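V-type ATPase 116 kDa subunit (PDB 3RRK) is the cytoplasmic N-terminal domain of subunit I, the bacterial homolog of V-ATPase subunit a, and probably serves in the stator of a rotary proton-transporting ATPase. Local coordinates at residues 67-70 with 71-75; 216-219 with 220-224. All blocks are in the same frame, centred on the assembly; numbering follows the deposited sequence.

Both interactions are local contacts between neighbours in sequence, and they sit in different parts of one elongated domain. Interaction 1 comes first along the chain, within helix 56-79, its centre about 12 Å from that of the chain. Interaction 2 follows in the loop between helices 198-206 and 224-281, and its centre lies about 26 Å from that of the chain. The centres of the two interactions are about 36 Å apart and their nearest atoms about 24 Å, so they never touch. What they share is a support: side chains from each lie against the long helices 94-138 and 224-281. Those two helices thus run past both sites and connect them within the long helical part that lies between the domain's two alpha/beta lobes.

Interaction 1: 67-70 with 71-75; sequences AVVS and QAEQS
Residues 67-75 form one unbroken piece of alpha-helix, in which the carbonyl oxygens of A67, V68, V69 and S70 accept hydrogen bonds from the amides of Q71, A72, E73 and Q74 four places on. The bond from Q71 N to A67 O is 2.9 Å long, and the one from E73 N to V69 O is 3.0 Å and nearly straight at 170°. Q71 folds back along the preceding turn: with CG beside its own backbone N (chi1 -74°), the extended chain runs past A67 O, and Q71 OE1 ends 3.9 Å from A67 CB. E73 takes a similar course on another side of the helix. Its side chain lies alongside V69, both pointing the same way, and E73 OE2 comes to 4.1 Å from V69 CG1 while accepting a hydrogen bond from W264 NE1. One turn beyond Q71, S75 OG donates to Q71 O at 2.8 Å. That carbonyl also takes the amide of S75, the two donors arriving from opposite faces of its plane. V68 and Q71 touch L101 of helix 94-138, while V68 and V69 touch A267 of helix 224-281. The arrangement is that of i to i+4 contacts on an alpha-helix packed in a helical bundle.

Interaction 2: 216-219 with 220-224; sequences PGAY and GAMPL
Y219, G220 and M222 carry this contact, where the chain winds through successive short turns before entering helix 224-281. G220 has no side chain and takes part through its backbone: G220 N bonds to G217 O, three residues back, at 3.0 Å, with the N-H pointing well at the oxygen (164°) but the donor lying above the carbonyl plane. M222 repeats the i to i+3 pattern, M222 N bonding to Y219 O at 3.3 Å, again from above the carbonyl plane. Between them, A221 N makes a weak bond to A218 O.

The side chain of M222 turns back over A218 and Y219. CG sits beside its own backbone N (chi1 -66°), and the extended chain beyond it carries the thioether across these two residues. M222 CE settles 3.8 Å from A218 O, close to the A218 methyl as well. M222 SD lies 4.4 Å from Y219 CD1, approaching the ring obliquely.

The ring of Y219 is buried, with P216 O at its edge and in its plane. It touches T124 and I125 of helix 94-138 as well as R230, M231 and R234 of helix 224-281, so this one side chain reaches both long helices. M222 also meets R230, and P216 rests on T124 and F128. With i to i+3 bonds at three successive positions, the middle one weak, the segment forms a run of overlapping beta-turns, here a surface connection whose buried tyrosine packs against the two long helices.

Interaction 1: 67-70 with 71-75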
ATOM      1  N   ALA A  67       2.053  15.346   6.563  1.00 49.29           N
ATOM      2  CA  ALA A  67       3.125  14.356   6.455  1.00 44.98           C
ATOM      3  C   ALA A  67       3.130  13.469   7.700  1.00 48.99           C
ATOM      4  O   ALA A  67       3.297  12.250   7.602  1.00 49.59           O
ATOM      5  CB  ALA A  67       4.490  15.051   6.259  1.00 35.94           C
ATOM      6  N   VAL A  68       2.941  14.076   8.870  1.00 45.35           N
ATOM      7  CA  VAL A  68       2.714  13.286  10.074  1.00 51.54           C
ATOM      8  C   VAL A  68       1.514  12.341   9.915  1.00 50.46           C
ATOM      9  O   VAL A  68       1.612  11.157  10.209  1.00 56.71           O
ATOM     10  CB  VAL A  68       2.494  14.147  11.318  1.00 57.98           C
ATOM     11  CG1 VAL A  68       2.254  13.250  12.511  1.00 50.49           C
ATOM     12  CG2 VAL A  68       3.673  15.062  11.567  1.00 36.46           C
ATOM     13  N   VAL A  69       0.391  12.846   9.424  1.00 50.73           N
ATOM     14  CA  VAL A  69      -0.767  11.976   9.230  1.00 56.77           C
ATOM     15  C   VAL A  69      -0.417  10.794   8.325  1.00 54.61           C
ATOM     16  O   VAL A  69      -0.676   9.637   8.642  1.00 57.23           O
ATOM     17  CB  VAL A  69      -1.976  12.733   8.633  1.00 55.84           C
ATOM     18  CG1 VAL A  69      -2.980  11.748   8.049  1.00 50.18           C
ATOM     19  CG2 VAL A  69      -2.628  13.632   9.676  1.00 57.02           C
ATOM     20  N   SER A  70       0.173  11.092   7.184  1.00 50.14           N
ATOM     21  CA  SER A  70       0.487  10.058   6.209  1.00 47.80           C
ATOM     22  C   SER A  70       1.530   9.037   6.704  1.00 52.43           C
ATOM     23  O   SER A  70       1.396   7.849   6.467  1.00 56.17           O
ATOM     24  CB  SER A  70       0.918  10.717   4.904  1.00 51.00           C
ATOM     25  OG  SER A  70       1.885   9.934   4.245  1.00 72.02           O
ATOM     26  N   GLN A  71       2.555   9.495   7.413  1.00 45.42           N
ATOM     27  CA  GLN A  71       3.577   8.579   7.929  1.00 47.80           C
ATOM     28  C   GLN A  71       3.088   7.681   9.057  1.00 53.66           C
ATOM     29  O   GLN A  71       3.519   6.532   9.178  1.00 52.91           O
ATOM     30  CB  GLN A  71       4.800   9.347   8.421  1.00 48.84           C
ATOM     31  CG  GLN A  71       5.681   9.920   7.347  1.00 51.77           C
ATOM     32  CD  GLN A  71       6.571  11.041   7.879  1.00 73.00           C
ATOM     33  OE1 GLN A  71       6.802  12.031   7.187  1.00 90.48           O
ATOM     34  NE2 GLN A  71       7.064  10.895   9.111  1.00 69.44           N
ATOM     35  N   ALA A  72       2.220   8.212   9.911  1.00 53.15           N
ATOM     36  CA  ALA A  72       1.640   7.395  10.963  1.00 50.25           C
ATOM     37  C   ALA A  72       0.702   6.341  10.358  1.00 51.25           C
ATOM     38  O   ALA A  72       0.763   5.173  10.736  1.00 43.32           O
ATOM     39  CB  ALA A  72       0.919   8.256  11.987  1.00 47.36           C
ATOM     40  N   GLU A  73      -0.154   6.741   9.416  1.00 50.43           N
ATOM     41  CA  GLU A  73      -1.006   5.763   8.736  1.00 58.12           C
ATOM     42  C   GLU A  73      -0.160   4.655   8.131  1.00 55.78           C
ATOM     43  O   GLU A  73      -0.376   3.479   8.391  1.00 65.99           O
ATOM     44  CB  GLU A  73      -1.872   6.411   7.657  1.00 59.21           C
ATOM     45  CG  GLU A  73      -3.138   7.057   8.227  1.00 78.21           C
ATOM     46  CD  GLU A  73      -3.978   7.816   7.186  1.00 83.00           C
ATOM     47  OE1 GLU A  73      -3.530   7.970   6.019  1.00 83.65           O
ATOM     48  OE2 GLU A  73      -5.093   8.263   7.551  1.00 72.19           O
ATOM     49  N   GLN A  74       0.817   5.037   7.329  1.00 50.11           N
ATOM     50  CA  GLN A  74       1.674   4.055   6.700  1.00 54.94           C
ATOM     51  C   GLN A  74       2.276   3.115   7.755  1.00 51.03           C
ATOM     52  O   GLN A  74       2.266   1.904   7.572  1.00 53.53           O
ATOM     53  CB  GLN A  74       2.732   4.745   5.824  1.00 66.76           C
ATOM     54  CG  GLN A  74       3.877   3.851   5.347  1.00 84.63           C
ATOM     55  CD  GLN A  74       5.118   3.948   6.242  1.00 93.92           C
ATOM     56  OE1 GLN A  74       5.566   2.952   6.811  1.00 97.90           O
ATOM     57  NE2 GLN A  74       5.673   5.155   6.364  1.00 92.72           N
ATOM     58  N   SER A  75       2.759   3.663   8.869  1.00 41.03           N
ATOM     59  CA  SER A  75       3.332   2.833   9.926  1.00 40.91           C
ATOM     60  C   SER A  75       2.324   1.889  10.583  1.00 49.99           C
ATOM     61  O   SER A  75       2.620   0.714  10.799  1.00 56.43           O
ATOM     62  CB  SER A  75       4.047   3.680  10.980  1.00 43.22           C
ATOM     63  OG  SER A  75       5.010   4.526  10.370  1.00 51.43           O
TER

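Interaction 2: 216-219 with 220-224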
ATOM      1  N   PRO A 216       7.797 -16.378 -12.594  1.00 62.73           N
ATOM      2  CA  PRO A 216       7.652 -14.970 -12.240  1.00 62.75           C
ATOM      3  C   PRO A 216       8.960 -14.420 -11.701  1.00 71.48           C
ATOM      4  O   PRO A 216       9.816 -15.195 -11.251  1.00 73.67           O
ATOM      5  CB  PRO A 216       6.613 -15.015 -11.124  1.00 62.48           C
ATOM      6  CG  PRO A 216       6.824 -16.346 -10.483  1.00 57.23           C
ATOM      7  CD  PRO A 216       7.146 -17.265 -11.616  1.00 61.05           C
ATOM      8  N   GLY A 217       9.114 -13.101 -11.762  1.00 74.49           N
ATOM      9  CA  GLY A 217      10.234 -12.421 -11.136  1.00 73.73           C
ATOM     10  C   GLY A 217      11.588 -12.813 -11.681  1.00 78.38           C
ATOM     11  O   GLY A 217      11.715 -13.186 -12.847  1.00 79.59           O
ATOM     12  N   ALA A 218      12.599 -12.725 -10.822  1.00 80.59           N
ATOM     13  CA  ALA A 218      13.965 -13.071 -11.189  1.00 76.25           C
ATOM     14  C   ALA A 218      14.064 -14.434 -11.885  1.00 74.89           C
ATOM     15  O   ALA A 218      14.858 -14.601 -12.805  1.00 82.45           O
ATOM     16  CB  ALA A 218      14.869 -13.030  -9.960  1.00 71.00           C
ATOM     17  N   TYR A 219      13.258 -15.402 -11.461  1.00 66.36           N
ATOM     18  CA  TYR A 219      13.367 -16.757 -12.017  1.00 71.63           C
ATOM     19  C   TYR A 219      13.181 -16.811 -13.523  1.00 73.77           C
ATOM     20  O   TYR A 219      13.616 -17.765 -14.163  1.00 72.39           O
ATOM     21  CB  TYR A 219      12.358 -17.710 -11.370  1.00 67.99           C
ATOM     22  CG  TYR A 219      12.484 -17.782  -9.881  1.00 73.06           C
ATOM     23  CD1 TYR A 219      13.523 -18.494  -9.290  1.00 77.91           C
ATOM     24  CD2 TYR A 219      11.581 -17.122  -9.057  1.00 66.84           C
ATOM     25  CE1 TYR A 219      13.657 -18.547  -7.919  1.00 80.05           C
ATOM     26  CE2 TYR A 219      11.710 -17.173  -7.689  1.00 68.12           C
ATOM     27  CZ  TYR A 219      12.746 -17.887  -7.126  1.00 77.23           C
ATOM     28  OH  TYR A 219      12.866 -17.939  -5.765  1.00 88.05           O
ATOM     29  N   GLY A 220      12.504 -15.810 -14.077  1.00 72.74           N
ATOM     30  CA  GLY A 220      12.147 -15.818 -15.482  1.00 71.26           C
ATOM     31  C   GLY A 220      13.350 -15.968 -16.384  1.00 78.81           C
ATOM     32  O   GLY A 220      13.361 -16.801 -17.299  1.00 80.36           O
ATOM     33  N   ALA A 221      14.375 -15.171 -16.102  1.00 80.69           N
ATOM     34  CA  ALA A 221      15.571 -15.090 -16.935  1.00 79.97           C
ATOM     35  C   ALA A 221      16.663 -16.096 -16.550  1.00 83.43           C
ATOM     36  O   ALA A 221      17.852 -15.836 -16.748  1.00 94.55           O
ATOM     37  CB  ALA A 221      16.129 -13.672 -16.882  1.00 74.49           C
ATOM     38  N   MET A 222      16.272 -17.237 -16.000  1.00 68.65           N
ATOM     39  CA  MET A 222      17.254 -18.218 -15.572  1.00 68.52           C
ATOM     40  C   MET A 222      17.075 -19.516 -16.309  1.00 70.74           C
ATOM     41  O   MET A 222      15.990 -19.822 -16.794  1.00 64.50           O
ATOM     42  CB  MET A 222      17.133 -18.519 -14.081  1.00 65.91           C
ATOM     43  CG  MET A 222      17.469 -17.378 -13.151  1.00 68.41           C
ATOM     44  SD  MET A 222      17.332 -17.911 -11.429  1.00 91.47           S
ATOM     45  CE  MET A 222      17.338 -16.340 -10.578  1.00 63.75           C
ATOM     46  N   PRO A 223      18.158 -20.297 -16.391  1.00 74.69           N
ATOM     47  CA  PRO A 223      18.013 -21.674 -16.857  1.00 70.11           C
ATOM     48  C   PRO A 223      17.203 -22.430 -15.826  1.00 67.31           C
ATOM     49  O   PRO A 223      17.352 -22.158 -14.632  1.00 65.33           O
ATOM     50  CB  PRO A 223      19.453 -22.195 -16.874  1.00 70.47           C
ATOM     51  CG  PRO A 223      20.314 -20.961 -16.919  1.00 72.22           C
ATOM     52  CD  PRO A 223      19.564 -19.913 -16.175  1.00 72.05           C
ATOM     53  N   LEU A 224      16.341 -23.333 -16.285  1.00 52.72           N
ATOM     54  CA  LEU A 224      15.641 -24.265 -15.409  1.00 56.62           C
ATOM     55  C   LEU A 224      16.470 -24.634 -14.196  1.00 62.80           C
ATOM     56  O   LEU A 224      16.052 -24.441 -13.059  1.00 67.31           O
ATOM     57  CB  LEU A 224      15.304 -25.546 -16.165  1.00 65.55           C
ATOM     58  CG  LEU A 224      14.224 -25.355 -17.216  1.00 67.72           C
ATOM     59  CD1 LEU A 224      13.093 -24.626 -16.543  1.00 50.96           C
ATOM     60  CD2 LEU A 224      14.773 -24.564 -18.399  1.00 80.96           C
TER